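Side-chain contacts in putative N-acetylmuramoyl-L-alanine amidase,autolysin cwp6 (Peptoclostridium difficile, PDB 5J72), which probably hydrolyses the amide bond between N-acetylmuramic acid and L-alanine in peptidoglycan, using a zinc-dependent amidase domain joined to CWB2 modules and an N-terminal domain: residues Lys452-Asp457 with Ile631-Thr636; Leu525-His530 with Thr627-Gly632. One frame throughout, in Å; residues are numbered along the deposited sequence.

Contact 1: Lys452-Asp457 with Ile631-Thr636; sequences KTVVID and IGIEDT
Val454 and Ile456 on strand 453-458 make a buried, wholly apolar strand-to-helix contact with Ile633 of helix 619-637, on one face of the amidase sheet. The two segments bury 113 Å² between them, of which Ile633 contributes 62 Å². Their closest CA atoms, those of Val454 and Ile633, are 8.3 Å apart, so the gap is bridged by side chains. Ile633 does this with two separate branches. Its CG2 methyl meets the fork of Val454, lying 3.5 Å from Val454 CG2 and 4.0 Å from Val454 CG1. Its CD1, at the end of an extended CG1 arm (chi2 170°), reaches a point 3.6 Å from Ile456 CD1. The CB of Ile456 does not point at the helix; a turn at the second torsion (chi2 -62°) brings its terminal methyl nearer. Strand 453-458 is an inner strand of a six-stranded mixed sheet, lying between strands 498-501 and 525-532, in the zinc-binding amidase domain, of the Amidase_3 family. Helices 477-494 and 554-569 pack around the same contact: Ala485, Thr488 and Thr489 touch Ile456, and Ile562 touches Ile633. Within helix 619-637, Thr636 OG1 donates to Gly632 O at 2.9 Å, with a C=O...donor angle of 154°, while Thr636 N approaches that oxygen from the opposite face of the carbonyl plane at 3.3 Å. The hydroxyl is also hydrogen-bonded to Asn561 of helix 554-569, and Glu634, whose CB points away from the strand, reaches Tyr491 OH with OE1.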
loop_
_atom_site.group_PDB
_atom_site.type_symbol
_atom_site.label_atom_id
_atom_site.label_comp_id
_atom_site.label_asym_id
_atom_site.label_seq_id
_atom_site.Cartn_x
_atom_site.Cartn_y
_atom_site.Cartn_z
ATOM N N LYS A 452 4.945 -24.808 -11.231
ATOM C CA LYS A 452 6.398 -24.764 -11.309
ATOM C C LYS A 452 6.980 -23.871 -10.187
ATOM O O LYS A 452 6.324 -22.897 -9.778
ATOM C CB LYS A 452 6.789 -24.232 -12.694
ATOM C CG LYS A 452 6.218 -25.102 -13.832
ATOM C CD LYS A 452 6.687 -26.578 -13.726
ATOM C CE LYS A 452 5.953 -27.476 -14.727
ATOM N NZ LYS A 452 6.773 -28.679 -15.044
ATOM N N THR A 453 8.181 -24.220 -9.678
ATOM C CA THR A 453 8.868 -23.460 -8.643
ATOM C C THR A 453 10.267 -23.050 -9.104
ATOM O O THR A 453 11.009 -23.874 -9.626
ATOM C CB THR A 453 8.995 -24.279 -7.396
ATOM O OG1 THR A 453 7.665 -24.547 -6.935
ATOM C CG2 THR A 453 9.791 -23.553 -6.291
ATOM N N VAL A 454 10.625 -21.782 -8.918
ATOM C CA VAL A 454 11.946 -21.288 -9.333
ATOM C C VAL A 454 12.563 -20.611 -8.104
ATOM O O VAL A 454 11.850 -19.986 -7.324
ATOM C CB VAL A 454 11.782 -20.251 -10.467
ATOM C CG1 VAL A 454 13.095 -19.567 -10.774
ATOM C CG2 VAL A 454 11.268 -20.931 -11.739
ATOM N N VAL A 455 13.865 -20.738 -7.943
ATOM C CA VAL A 455 14.556 -20.026 -6.885
ATOM C C VAL A 455 15.327 -18.959 -7.623
ATOM O O VAL A 455 16.027 -19.230 -8.604
ATOM C CB VAL A 455 15.458 -20.918 -6.056
ATOM C CG1 VAL A 455 16.394 -20.070 -5.152
ATOM C CG2 VAL A 455 14.627 -21.870 -5.183
ATOM N N ILE A 456 15.170 -17.673 -7.176
ATOM C CA ILE A 456 15.882 -16.550 -7.771
ATOM C C ILE A 456 16.927 -16.093 -6.716
ATOM O O ILE A 456 16.568 -15.878 -5.566
ATOM C CB ILE A 456 14.885 -15.394 -8.062
ATOM C CG1 ILE A 456 13.845 -15.826 -9.173
ATOM C CG2 ILE A 456 15.636 -14.165 -8.511
ATOM C CD1 ILE A 456 14.598 -16.133 -10.536
ATOM N N ASP A 457 18.188 -15.942 -7.139
ATOM C CA ASP A 457 19.250 -15.561 -6.199
ATOM C C ASP A 457 19.998 -14.302 -6.638
ATOM O O ASP A 457 20.852 -14.335 -7.530
ATOM C CB ASP A 457 20.233 -16.783 -6.108
ATOM C CG ASP A 457 21.493 -16.480 -5.305
ATOM O OD1 ASP A 457 21.363 -15.931 -4.198
ATOM O OD2 ASP A 457 22.624 -16.794 -5.813
ATOM N N ILE A 631 11.133 -14.089 -18.419
ATOM C CA ILE A 631 10.484 -14.710 -19.622
ATOM C C ILE A 631 11.341 -15.933 -20.049
ATOM O O ILE A 631 10.787 -17.002 -20.340
ATOM C CB ILE A 631 10.367 -13.694 -20.782
ATOM C CG1 ILE A 631 9.306 -12.586 -20.441
ATOM C CG2 ILE A 631 9.875 -14.470 -22.114
ATOM C CD1 ILE A 631 9.475 -11.336 -21.338
ATOM N N GLY A 632 12.674 -15.762 -20.073
ATOM C CA GLY A 632 13.558 -16.880 -20.420
ATOM C C GLY A 632 13.369 -18.036 -19.474
ATOM O O GLY A 632 13.412 -19.192 -19.866
ATOM N N ILE A 633 13.185 -17.759 -18.156
ATOM C CA ILE A 633 12.960 -18.836 -17.203
ATOM C C ILE A 633 11.603 -19.544 -17.483
ATOM O O ILE A 633 11.524 -20.787 -17.429
ATOM C CB ILE A 633 12.969 -18.297 -15.728
ATOM C CG1 ILE A 633 14.447 -17.849 -15.393
ATOM C CG2 ILE A 633 12.442 -19.380 -14.703
ATOM C CD1 ILE A 633 14.519 -17.048 -14.011
ATOM N N GLU A 634 10.558 -18.752 -17.710
ATOM C CA GLU A 634 9.225 -19.305 -18.006
ATOM C C GLU A 634 9.339 -20.204 -19.298
ATOM O O GLU A 634 8.750 -21.301 -19.323
ATOM C CB GLU A 634 8.260 -18.154 -18.245
ATOM C CG GLU A 634 6.922 -18.646 -18.782
ATOM C CD GLU A 634 6.011 -17.478 -19.170
ATOM O OE1 GLU A 634 6.485 -16.501 -19.778
ATOM O OE2 GLU A 634 4.813 -17.571 -18.837
ATOM N N ASP A 635 10.055 -19.742 -20.314
ATOM C CA ASP A 635 10.309 -20.542 -21.511
ATOM C C ASP A 635 10.807 -21.891 -21.147
ATOM O O ASP A 635 10.400 -22.900 -21.746
ATOM C CB ASP A 635 11.427 -19.963 -22.368
ATOM C CG ASP A 635 11.065 -18.696 -23.073
ATOM O OD1 ASP A 635 9.863 -18.441 -23.255
ATOM O OD2 ASP A 635 11.988 -17.952 -23.471
ATOM N N THR A 636 11.691 -21.933 -20.182
ATOM C CA THR A 636 12.321 -23.147 -19.754
ATOM C C THR A 636 11.485 -24.041 -18.884
ATOM O O THR A 636 11.453 -25.251 -19.160
ATOM C CB THR A 636 13.626 -22.766 -18.997
ATOM O OG1 THR A 636 14.412 -21.914 -19.822
ATOM C CG2 THR A 636 14.458 -23.988 -18.656
#

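Contact 2: Leu525-His530 with Thr627-Gly632; sequences LFTSIH and TQIGIG. With ZN (zinc ion), chain I.
The imidazole of His530 is the flat group of this contact; it lies apart from Ile529 and Thr527, the strand residues that meet Ile629 of the helix. At one edge of the ring, in its plane, sits Ser528 OG, 2.9 Å from His530 NE2. His530 ND1 binds the zinc ion at 2.2 Å. Zinc is 3.2 Å from both His530 CG and His530 CE1, so it lies evenly between the two carbons flanking ND1. The ring of His460 meets that of His530 with the planes at about 75°. Ser528 OG is hydrogen-bonded to Asp457 OD2 on the neighbouring strand. The helix contact itself is loose and apolar. Ile629 supplies 55 of the 104 Å² buried, and its two branches divide the work: Ile629 CD1 comes to 4.4 Å from Ile529 CD1, while Ile629 CG2 stands 4.4 Å from Thr527 CG2. Both isoleucines keep their CG1 arms extended (chi2 174° for Ile529, 172° for Ile629), which carries the two CD1 methyls into the space between strand and helix. Thr484 of helix 477-494 and Cys604 of strand 599-606 touch both isoleucines from outside the two segments. Three waters, His530, His460 and Glu477 together surround the metal, and this His-Glu-His zinc site, carried on a sheet backed by helices, is characteristic of the Amidase_3 family of N-acetylmuramoyl-L-alanine amidases.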
loop_
_atom_site.group_PDB
_atom_site.type_symbol
_atom_site.label_atom_id
_atom_site.label_comp_id
_atom_site.label_asym_id
_atom_site.label_seq_id
_atom_site.Cartn_x
_atom_site.Cartn_y
_atom_site.Cartn_z
ATOM N N LEU A 525 14.135 -24.788 -11.369
ATOM C CA LEU A 525 15.349 -24.082 -11.844
ATOM C C LEU A 525 15.769 -23.049 -10.808
ATOM O O LEU A 525 14.901 -22.406 -10.220
ATOM C CB LEU A 525 15.089 -23.333 -13.159
ATOM C CG LEU A 525 16.303 -22.552 -13.706
ATOM C CD1 LEU A 525 17.340 -23.594 -14.296
ATOM C CD2 LEU A 525 15.953 -21.587 -14.842
ATOM N N PHE A 526 17.071 -22.922 -10.588
ATOM C CA PHE A 526 17.695 -21.966 -9.685
ATOM C C PHE A 526 18.432 -21.023 -10.566
ATOM O O PHE A 526 19.271 -21.464 -11.377
ATOM C CB PHE A 526 18.640 -22.699 -8.725
ATOM C CG PHE A 526 19.512 -21.796 -7.862
ATOM C CD1 PHE A 526 20.630 -21.171 -8.387
ATOM C CD2 PHE A 526 19.232 -21.616 -6.522
ATOM C CE1 PHE A 526 21.453 -20.368 -7.565
ATOM C CE2 PHE A 526 20.041 -20.830 -5.711
ATOM C CZ PHE A 526 21.150 -20.211 -6.246
ATOM N N THR A 527 18.169 -19.699 -10.450
ATOM C CA THR A 527 18.852 -18.735 -11.272
ATOM C C THR A 527 19.563 -17.695 -10.392
ATOM O O THR A 527 18.887 -16.954 -9.682
ATOM C CB THR A 527 17.860 -18.026 -12.177
ATOM O OG1 THR A 527 17.183 -19.017 -12.970
ATOM C CG2 THR A 527 18.508 -17.097 -13.157
ATOM N N SER A 528 20.900 -17.640 -10.463
ATOM C CA SER A 528 21.664 -16.645 -9.738
ATOM C C SER A 528 21.849 -15.472 -10.661
ATOM O O SER A 528 22.129 -15.660 -11.852
ATOM C CB SER A 528 22.987 -17.270 -9.264
ATOM O OG SER A 528 23.776 -16.340 -8.540
ATOM N N ILE A 529 21.689 -14.230 -10.171
ATOM C CA ILE A 529 21.762 -13.066 -11.015
ATOM C C ILE A 529 22.904 -12.218 -10.536
ATOM O O ILE A 529 22.936 -11.817 -9.366
ATOM C CB ILE A 529 20.396 -12.275 -10.951
ATOM C CG1 ILE A 529 19.291 -13.143 -11.632
ATOM C CG2 ILE A 529 20.480 -10.935 -11.718
ATOM C CD1 ILE A 529 17.883 -12.550 -11.498
ATOM N N HIS A 530 23.825 -11.930 -11.439
ATOM C CA HIS A 530 25.044 -11.186 -11.149
ATOM C C HIS A 530 25.352 -10.146 -12.234
ATOM O O HIS A 530 24.697 -10.133 -13.278
ATOM C CB HIS A 530 26.218 -12.187 -11.072
ATOM C CG HIS A 530 26.230 -12.987 -9.800
ATOM N ND1 HIS A 530 27.162 -12.751 -8.780
ATOM C CD2 HIS A 530 25.412 -13.998 -9.386
ATOM C CE1 HIS A 530 26.855 -13.607 -7.810
ATOM N NE2 HIS A 530 25.816 -14.383 -8.108
ATOM N N THR A 627 12.594 -8.619 -16.164
ATOM C CA THR A 627 11.461 -9.230 -16.853
ATOM C C THR A 627 11.952 -10.232 -17.966
ATOM O O THR A 627 11.427 -11.348 -18.048
ATOM C CB THR A 627 10.664 -8.130 -17.578
ATOM O OG1 THR A 627 10.174 -7.234 -16.546
ATOM C CG2 THR A 627 9.457 -8.780 -18.419
ATOM N N GLN A 628 12.919 -9.819 -18.788
ATOM C CA GLN A 628 13.426 -10.717 -19.853
ATOM C C GLN A 628 13.997 -11.989 -19.251
ATOM O O GLN A 628 13.797 -13.109 -19.766
ATOM C CB GLN A 628 14.481 -9.995 -20.688
ATOM C CG GLN A 628 13.968 -8.762 -21.444
ATOM C CD GLN A 628 12.707 -9.101 -22.240
ATOM O OE1 GLN A 628 11.594 -8.663 -21.913
ATOM N NE2 GLN A 628 12.837 -9.954 -23.287
ATOM N N ILE A 629 14.732 -11.842 -18.119
ATOM C CA ILE A 629 15.226 -13.036 -17.514
ATOM C C ILE A 629 14.063 -13.919 -17.082
ATOM O O ILE A 629 14.125 -15.134 -17.246
ATOM C CB ILE A 629 16.152 -12.672 -16.302
ATOM C CG1 ILE A 629 17.423 -11.960 -16.834
ATOM C CG2 ILE A 629 16.490 -13.954 -15.511
ATOM C CD1 ILE A 629 18.358 -11.345 -15.659
ATOM N N GLY A 630 12.970 -13.291 -16.520
ATOM C CA GLY A 630 11.836 -14.091 -16.085
ATOM C C GLY A 630 11.186 -14.778 -17.303
ATOM O O GLY A 630 10.731 -15.928 -17.188
ATOM N N ILE A 631 11.133 -14.089 -18.419
ATOM C CA ILE A 631 10.484 -14.710 -19.622
ATOM C C ILE A 631 11.341 -15.933 -20.049
ATOM O O ILE A 631 10.787 -17.002 -20.340
ATOM C CB ILE A 631 10.367 -13.694 -20.782
ATOM C CG1 ILE A 631 9.306 -12.586 -20.441
ATOM C CG2 ILE A 631 9.875 -14.470 -22.114
ATOM C CD1 ILE A 631 9.475 -11.336 -21.338
ATOM N N GLY A 632 12.674 -15.762 -20.073
ATOM C CA GLY A 632 13.558 -16.880 -20.420
ATOM C C GLY A 632 13.369 -18.036 -19.474
ATOM O O GLY A 632 13.412 -19.192 -19.866
HETATM ZN ZN ZN I . 28.966 -11.500 -8.871
HETATM O O HOH W 1 30.185 -13.245 -8.522
HETATM O O HOH W 2 29.679 -11.502 -10.908
HETATM O O HOH W 3 31.034 -10.395 -8.750
#

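Overall arrangement
Contact 1 and contact 2 have centres 6 Å apart and share helix 619-637, overlapping at Ile631 and Gly632. Along the chain the strand segments 452-457 and 525-530 come first, and both end on this one C-terminal helix. Their strands are parallel neighbours in the six-stranded amidase sheet, probably paired through Asp457 N to Thr527 O and Asp457 O to Ile529 N, each 2.8 Å. Ile629 and Ile633, four residues apart, thus project from one side of the helix onto adjacent strands, and Ile633 CD1 also packs 3.5 Å from Thr527 OG1. The helix thereby covers two inner strands at once, one of which bears a zinc ligand.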